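Local coordinates for protein queuine lyase ([Clostridium] spiroforme DSM 1552, PDB 6P78) that probably cleaves a C-N bond of queuine as a radical SAM enzyme, binding S-adenosylmethionine and a [4Fe-4S] cluster, at residues E145-E150 against K198-G203; K191-L196 against E227-L232. One frame throughout, in Å; residues are numbered along the deposited sequence.

Contact 1: E145-E150 against K198-G203; sequences ETFNDE and KYFDHG. With SAM (S-adenosylmethionine), chain D.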
loop_
_atom_site.group_PDB
_atom_site.type_symbol
_atom_site.label_atom_id
_atom_site.label_comp_id
_atom_site.label_asym_id
_atom_site.label_seq_id
_atom_site.Cartn_x
_atom_site.Cartn_y
_atom_site.Cartn_z
ATOM N N GLU A 145 2.945 -9.007 -0.380
ATOM C CA GLU A 145 1.838 -9.934 -0.641
ATOM C C GLU A 145 1.920 -11.230 0.165
ATOM O O GLU A 145 0.943 -11.621 0.809
ATOM C CB GLU A 145 1.709 -10.261 -2.136
ATOM C CG GLU A 145 1.925 -9.069 -3.111
ATOM C CD GLU A 145 1.074 -7.821 -2.825
ATOM O OE1 GLU A 145 1.267 -6.801 -3.531
ATOM O OE2 GLU A 145 0.212 -7.825 -1.915
ATOM N N THR A 146 3.056 -11.939 0.098
ATOM C CA THR A 146 3.265 -13.130 0.909
ATOM C C THR A 146 4.768 -13.294 1.111
ATOM O O THR A 146 5.565 -12.974 0.223
ATOM C CB THR A 146 2.709 -14.411 0.263
ATOM O OG1 THR A 146 3.090 -15.543 1.070
ATOM C CG2 THR A 146 3.304 -14.578 -1.104
ATOM N N PHE A 147 5.149 -13.760 2.293
ATOM C CA PHE A 147 6.569 -13.974 2.524
ATOM C C PHE A 147 7.053 -15.268 1.881
ATOM O O PHE A 147 8.257 -15.544 1.918
ATOM C CB PHE A 147 6.855 -13.982 4.025
ATOM C CG PHE A 147 6.669 -12.632 4.649
ATOM C CD1 PHE A 147 7.647 -11.651 4.483
ATOM C CD2 PHE A 147 5.504 -12.319 5.320
ATOM C CE1 PHE A 147 7.480 -10.388 5.015
ATOM C CE2 PHE A 147 5.339 -11.038 5.865
ATOM C CZ PHE A 147 6.325 -10.101 5.719
ATOM N N ASN A 148 6.146 -16.067 1.318
ATOM C CA ASN A 148 6.542 -17.287 0.616
ATOM C C ASN A 148 7.175 -16.917 -0.728
ATOM O O ASN A 148 6.535 -16.310 -1.595
ATOM C CB ASN A 148 5.338 -18.214 0.441
ATOM C CG ASN A 148 5.697 -19.489 -0.234
ATOM O OD1 ASN A 148 5.735 -19.574 -1.463
ATOM N ND2 ASN A 148 5.973 -20.514 0.564
ATOM N N ASP A 149 8.464 -17.244 -0.882
ATOM C CA ASP A 149 9.222 -16.749 -2.033
ATOM C C ASP A 149 8.618 -17.219 -3.352
ATOM O O ASP A 149 8.453 -16.433 -4.293
ATOM C CB ASP A 149 10.672 -17.229 -1.951
ATOM C CG ASP A 149 11.436 -16.631 -0.792
ATOM O OD1 ASP A 149 10.965 -15.647 -0.164
ATOM O OD2 ASP A 149 12.530 -17.173 -0.508
ATOM N N GLU A 150 8.281 -18.512 -3.440
ATOM C CA GLU A 150 7.796 -19.037 -4.714
ATOM C C GLU A 150 6.424 -18.481 -5.077
ATOM O O GLU A 150 6.164 -18.174 -6.248
ATOM C CB GLU A 150 7.768 -20.558 -4.665
ATOM C CG GLU A 150 9.153 -21.152 -4.670
ATOM C CD GLU A 150 9.747 -21.288 -3.282
ATOM O OE1 GLU A 150 9.135 -20.819 -2.295
ATOM O OE2 GLU A 150 10.842 -21.884 -3.175
ATOM N N LYS A 198 5.486 -10.829 14.318
ATOM C CA LYS A 198 6.751 -10.854 15.055
ATOM C C LYS A 198 7.638 -9.660 14.705
ATOM O O LYS A 198 8.300 -9.095 15.586
ATOM C CB LYS A 198 7.519 -12.157 14.777
ATOM C CG LYS A 198 8.947 -12.136 15.320
ATOM C CD LYS A 198 9.630 -13.486 15.160
ATOM C CE LYS A 198 11.130 -13.379 15.439
ATOM N NZ LYS A 198 11.766 -14.720 15.324
ATOM N N TYR A 199 7.666 -9.265 13.436
ATOM C CA TYR A 199 8.714 -8.386 12.927
ATOM C C TYR A 199 8.267 -6.953 12.675
ATOM O O TYR A 199 9.114 -6.054 12.645
ATOM C CB TYR A 199 9.273 -8.920 11.599
ATOM C CG TYR A 199 10.161 -10.129 11.732
ATOM C CD1 TYR A 199 11.494 -9.991 12.090
ATOM C CD2 TYR A 199 9.672 -11.415 11.487
ATOM C CE1 TYR A 199 12.322 -11.104 12.192
ATOM C CE2 TYR A 199 10.487 -12.521 11.593
ATOM C CZ TYR A 199 11.806 -12.362 11.944
ATOM O OH TYR A 199 12.611 -13.477 12.038
ATOM N N PHE A 200 6.985 -6.713 12.435
ATOM C CA PHE A 200 6.572 -5.437 11.867
ATOM C C PHE A 200 5.638 -4.693 12.801
ATOM O O PHE A 200 4.797 -5.299 13.465
ATOM C CB PHE A 200 5.899 -5.641 10.522
ATOM C CG PHE A 200 6.832 -6.152 9.462
ATOM C CD1 PHE A 200 7.571 -5.267 8.686
ATOM C CD2 PHE A 200 6.997 -7.511 9.258
ATOM C CE1 PHE A 200 8.459 -5.751 7.702
ATOM C CE2 PHE A 200 7.853 -7.978 8.285
ATOM C CZ PHE A 200 8.579 -7.103 7.511
ATOM N N ASP A 201 5.779 -3.370 12.817
ATOM C CA ASP A 201 4.958 -2.506 13.663
ATOM C C ASP A 201 3.729 -1.945 12.961
ATOM O O ASP A 201 2.877 -1.336 13.621
ATOM C CB ASP A 201 5.817 -1.359 14.184
ATOM C CG ASP A 201 6.828 -1.821 15.214
ATOM O OD1 ASP A 201 6.518 -2.760 15.992
ATOM O OD2 ASP A 201 7.934 -1.243 15.240
ATOM N N HIS A 202 3.636 -2.099 11.649
ATOM C CA HIS A 202 2.435 -1.768 10.907
ATOM C C HIS A 202 2.342 -2.756 9.765
ATOM O O HIS A 202 3.293 -3.475 9.461
ATOM C CB HIS A 202 2.441 -0.327 10.375
ATOM C CG HIS A 202 1.160 0.064 9.680
ATOM N ND1 HIS A 202 1.068 0.215 8.310
ATOM C CD2 HIS A 202 -0.083 0.309 10.165
ATOM C CE1 HIS A 202 -0.170 0.524 7.979
ATOM N NE2 HIS A 202 -0.889 0.597 9.089
ATOM N N GLY A 203 1.177 -2.801 9.144
ATOM C CA GLY A 203 0.976 -3.678 8.012
ATOM C C GLY A 203 -0.472 -3.577 7.598
ATOM O O GLY A 203 -1.298 -2.971 8.287
HETATM N N SAM D . 3.515 -0.901 -6.071
HETATM C CA SAM D . 3.837 -1.180 -4.682
HETATM C C SAM D . 4.128 -2.665 -4.509
HETATM O O SAM D . 4.961 -3.041 -3.681
HETATM O OXT SAM D . 3.569 -3.508 -5.225
HETATM C CB SAM D . 2.696 -0.712 -3.783
HETATM C CG SAM D . 1.555 -1.695 -3.507
HETATM S SD SAM D . 0.214 -1.747 -4.730
HETATM C CE SAM D . 0.105 -0.008 -5.243
HETATM C "C5'" SAM D . -1.323 -1.901 -3.756
HETATM C "C4'" SAM D . -1.675 -3.205 -3.003
HETATM O "O4'" SAM D . -3.046 -3.546 -3.174
HETATM C "C3'" SAM D . -0.915 -4.463 -3.414
HETATM O "O3'" SAM D . 0.352 -4.551 -2.787
HETATM C "C2'" SAM D . -1.855 -5.570 -2.960
HETATM O "O2'" SAM D . -1.564 -5.938 -1.605
HETATM C "C1'" SAM D . -3.244 -4.935 -3.018
HETATM N N9 SAM D . -4.081 -5.496 -4.120
HETATM C C8 SAM D . -3.889 -5.416 -5.484
HETATM N N7 SAM D . -4.884 -6.079 -6.115
HETATM C C5 SAM D . -5.717 -6.584 -5.171
HETATM C C6 SAM D . -6.875 -7.352 -5.236
HETATM N N6 SAM D . -7.389 -7.720 -6.405
HETATM N N1 SAM D . -7.504 -7.724 -4.074
HETATM C C2 SAM D . -6.985 -7.369 -2.849
HETATM N N3 SAM D . -5.849 -6.617 -2.777
HETATM C C4 SAM D . -5.223 -6.220 -3.924
#

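Contact 2: K191-L196 against E227-L232; sequences KDIEIL and EEYHDL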
loop_
_atom_site.group_PDB
_atom_site.type_symbol
_atom_site.label_atom_id
_atom_site.label_comp_id
_atom_site.label_asym_id
_atom_site.label_seq_id
_atom_site.Cartn_x
_atom_site.Cartn_y
_atom_site.Cartn_z
ATOM N N LYS A 191 1.978 -18.684 8.261
ATOM C CA LYS A 191 3.350 -18.197 8.380
ATOM C C LYS A 191 3.430 -16.703 8.088
ATOM O O LYS A 191 4.200 -15.980 8.734
ATOM C CB LYS A 191 4.301 -18.976 7.467
ATOM C CG LYS A 191 5.754 -18.699 7.874
ATOM C CD LYS A 191 6.745 -19.685 7.280
ATOM C CE LYS A 191 8.175 -19.303 7.641
ATOM N NZ LYS A 191 8.791 -18.372 6.657
ATOM N N ASP A 192 2.649 -16.216 7.125
ATOM C CA ASP A 192 2.667 -14.787 6.841
ATOM C C ASP A 192 2.225 -13.979 8.056
ATOM O O ASP A 192 2.813 -12.932 8.356
ATOM C CB ASP A 192 1.778 -14.461 5.637
ATOM C CG ASP A 192 2.425 -14.826 4.323
ATOM O OD1 ASP A 192 3.673 -14.932 4.275
ATOM O OD2 ASP A 192 1.686 -15.028 3.342
ATOM N N ILE A 193 1.207 -14.454 8.780
ATOM C CA ILE A 193 0.740 -13.686 9.935
ATOM C C ILE A 193 1.745 -13.810 11.075
ATOM O O ILE A 193 1.994 -12.838 11.797
ATOM C CB ILE A 193 -0.679 -14.102 10.375
ATOM C CG1 ILE A 193 -1.670 -13.964 9.221
ATOM C CG2 ILE A 193 -1.130 -13.304 11.627
ATOM C CD1 ILE A 193 -1.749 -12.578 8.608
ATOM N N GLU A 194 2.386 -14.977 11.215
ATOM C CA GLU A 194 3.442 -15.117 12.217
ATOM C C GLU A 194 4.559 -14.109 11.967
ATOM O O GLU A 194 5.088 -13.504 12.908
ATOM C CB GLU A 194 4.018 -16.533 12.201
ATOM C CG GLU A 194 3.103 -17.593 12.805
ATOM C CD GLU A 194 3.567 -19.019 12.486
ATOM O OE1 GLU A 194 2.776 -19.962 12.708
ATOM O OE2 GLU A 194 4.721 -19.185 12.015
ATOM N N ILE A 195 4.965 -13.963 10.707
ATOM C CA ILE A 195 6.064 -13.067 10.375
ATOM C C ILE A 195 5.629 -11.617 10.575
ATOM O O ILE A 195 6.349 -10.811 11.171
ATOM C CB ILE A 195 6.527 -13.311 8.928
ATOM C CG1 ILE A 195 7.325 -14.608 8.821
ATOM C CG2 ILE A 195 7.357 -12.130 8.427
ATOM C CD1 ILE A 195 7.411 -15.111 7.374
ATOM N N LEU A 196 4.437 -11.272 10.087
ATOM C CA LEU A 196 3.927 -9.916 10.261
ATOM C C LEU A 196 3.940 -9.513 11.733
ATOM O O LEU A 196 4.456 -8.445 12.108
ATOM C CB LEU A 196 2.502 -9.837 9.707
ATOM C CG LEU A 196 1.833 -8.463 9.897
ATOM C CD1 LEU A 196 2.507 -7.441 9.000
ATOM C CD2 LEU A 196 0.353 -8.577 9.610
ATOM N N GLU A 227 -12.755 -16.545 10.002
ATOM C CA GLU A 227 -13.078 -17.012 11.346
ATOM C C GLU A 227 -11.831 -17.210 12.201
ATOM O O GLU A 227 -11.824 -16.837 13.378
ATOM C CB GLU A 227 -13.891 -18.309 11.284
ATOM C CG GLU A 227 -13.173 -19.476 10.616
ATOM C CD GLU A 227 -14.105 -20.617 10.209
ATOM O OE1 GLU A 227 -13.715 -21.420 9.325
ATOM O OE2 GLU A 227 -15.218 -20.708 10.775
ATOM N N GLU A 228 -10.761 -17.756 11.621
ATOM C CA GLU A 228 -9.596 -18.131 12.417
ATOM C C GLU A 228 -8.787 -16.915 12.849
ATOM O O GLU A 228 -8.221 -16.911 13.948
ATOM C CB GLU A 228 -8.715 -19.098 11.627
ATOM C CG GLU A 228 -7.361 -19.390 12.271
ATOM C CD GLU A 228 -7.412 -20.505 13.301
ATOM O OE1 GLU A 228 -8.514 -20.788 13.829
ATOM O OE2 GLU A 228 -6.344 -21.103 13.580
ATOM N N TYR A 229 -8.725 -15.883 12.011
ATOM C CA TYR A 229 -7.957 -14.676 12.294
ATOM C C TYR A 229 -8.867 -13.483 12.578
ATOM O O TYR A 229 -8.512 -12.339 12.302
ATOM C CB TYR A 229 -6.980 -14.395 11.151
ATOM C CG TYR A 229 -5.842 -15.386 11.190
ATOM C CD1 TYR A 229 -5.979 -16.643 10.618
ATOM C CD2 TYR A 229 -4.666 -15.107 11.890
ATOM C CE1 TYR A 229 -4.961 -17.575 10.692
ATOM C CE2 TYR A 229 -3.637 -16.054 11.976
ATOM C CZ TYR A 229 -3.789 -17.274 11.364
ATOM O OH TYR A 229 -2.788 -18.236 11.447
ATOM N N HIS A 230 -10.026 -13.744 13.182
ATOM C CA HIS A 230 -10.946 -12.666 13.524
ATOM C C HIS A 230 -10.305 -11.649 14.464
ATOM O O HIS A 230 -10.579 -10.446 14.364
ATOM C CB HIS A 230 -12.214 -13.248 14.141
ATOM C CG HIS A 230 -13.271 -12.224 14.420
ATOM N ND1 HIS A 230 -13.958 -11.574 13.416
ATOM C CD2 HIS A 230 -13.744 -11.721 15.585
ATOM C CE1 HIS A 230 -14.822 -10.727 13.950
ATOM N NE2 HIS A 230 -14.709 -10.793 15.265
ATOM N N ASP A 231 -9.442 -12.104 15.380
ATOM C CA ASP A 231 -8.794 -11.168 16.293
ATOM C C ASP A 231 -7.866 -10.211 15.564
ATOM O O ASP A 231 -7.532 -9.152 16.105
ATOM C CB ASP A 231 -8.024 -11.911 17.406
ATOM C CG ASP A 231 -6.999 -12.924 16.879
ATOM O OD1 ASP A 231 -6.858 -13.100 15.651
ATOM O OD2 ASP A 231 -6.326 -13.563 17.729
ATOM N N LEU A 232 -7.464 -10.545 14.341
ATOM C CA LEU A 232 -6.618 -9.647 13.568
ATOM C C LEU A 232 -7.363 -8.380 13.178
ATOM O O LEU A 232 -6.759 -7.304 13.098
ATOM C CB LEU A 232 -6.117 -10.374 12.321
ATOM C CG LEU A 232 -4.889 -9.857 11.597
ATOM C CD1 LEU A 232 -3.738 -9.721 12.567
ATOM C CD2 LEU A 232 -4.563 -10.834 10.484
#

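Contact 1: E145-E150 against K198-G203
Phe-147 and Phe-200 bridge two backbones that never come close, the nearest CA atoms, those of Phe-147 and Tyr-199, lying 12.0 Å apart. The fold is the radical SAM barrel, an arc of parallel beta-alpha units. The first of the two segments leads from strand 137-141 into helix 149-155, and the second leaves helix 186-199 and turns into strand 203-207. The two aromatic rings close that distance. Both phenylalanines set CG beside the backbone N and anti to the carbonyl carbon; this torsion (chi1 -69° at Phe-147) carries each ring out toward the other segment, the side chains arriving from opposite directions. CZ of Phe-147 comes within 3.7 Å of CE2 of Phe-200. The ring planes differ by only 26°, but their centres are offset, 5.9 Å apart, and little of one ring lies over the other. They meet by a corner of each ring, a dispersion contact rather than a full stack, and both are buried. Leu-177 and Ile-165 pack on Phe-147, while Leu-169 and Pro-175 pack on Phe-200, making the pair part of a larger apolar cluster. Around Phe-147 the chain folds into an ST turn: OG1 of Thr-146 accepts from the backbone N of Asn-148 at 3.1 Å, nearly straight at 167°. Asn-148 follows as N-cap of the helix, its OD1 holding the backbone N of Met-151. The other end of the segment belongs to the cofactor site. Bent at chi2, Glu-145 offers both carboxylate oxygens to the ribose diol, two bonds that together restrain the rotation of the sugar. Lys-158 forms a salt bridge with OE1, probably drawing charge toward that oxygen, and also hydrogen-bonds the cofactor. OE2 of Glu-145 takes the O2' hydroxyl of S-adenosylmethionine at 2.6 Å, and its OE1 takes O3' at 2.5 Å.

Contact 2: K191-L196 against E227-L232
Ile-193 spans the space between its own helix and the bend at Tyr-229 and Leu-232, using its two branches for two different partners. The CA atoms of Ile-193 and Tyr-229, 9.1 Å apart, mark the nearest backbone approach, and no hydrogen bond crosses. This is a neighbouring-helix contact on the outer layer of the radical SAM barrel, where helix 186-199, leading into strand 203-207, meets helices 219-228 and 230-233, which follow that strand. Beginning at CB, the isoleucine already lies 3.9 Å from CE2 of the tyrosine. Its CG2 methyl comes closer, 3.7 Å from the same CE2 of Tyr-229, and CD2 of the same tyrosine ring lies just behind, 4.0 Å from CG2 of Ile-193. A chi1 of -57° puts that methyl anti to the backbone N and sends CG1 beside the N. CG1 still grazes the ring, 4.0 Å from CE2 of Tyr-229, so CB and both branches gather at the CD2-CE2 bond of the ring as the two side chains run alongside each other, pointing opposite ways. Only at the end of the longer branch does the partner change: CD1 of Ile-193 meets CD2 of Leu-232 tip to tip, at 3.8 Å. One turn of backbone presents both partners. Tyr-229 is the first residue to leave helical angles, and its carbonyl O then accepts from N of Leu-232 at 2.9 Å, tying together the two residues that Ile-193 touches. Phe-225 packs against all three side chains, while Ile-205 of strand 203-207 lies against Ile-193 and Leu-232. With carbon facing carbon throughout, the contact has no directional bond to set its register; its stability probably rests on close fit and on keeping apolar surface from water.

Overall arrangement
Contacts 1 and 2 share helix 186-199 but use different parts of it: 191-196 lends its flank, 198-203 its exit toward strand 203-207. Their centres are 11 Å apart, and they join directly. Asp-192, in the helix of contact 2, binds OG1 of Thr-146 and the backbone N of Phe-147, and Ile-195 packs on the Phe-147 ring, so one helix faces the cofactor-bearing segment and the neighbouring helices at once. Both contacts are mainly buried and apolar across their segments. Contact 1, nearer the chain's centre, adds a carboxylate hydrogen-bonded to the ribose of S-adenosylmethionine, whereas contact 2 lies farther out, reaches a partly exposed tyrosine and touches no ligand.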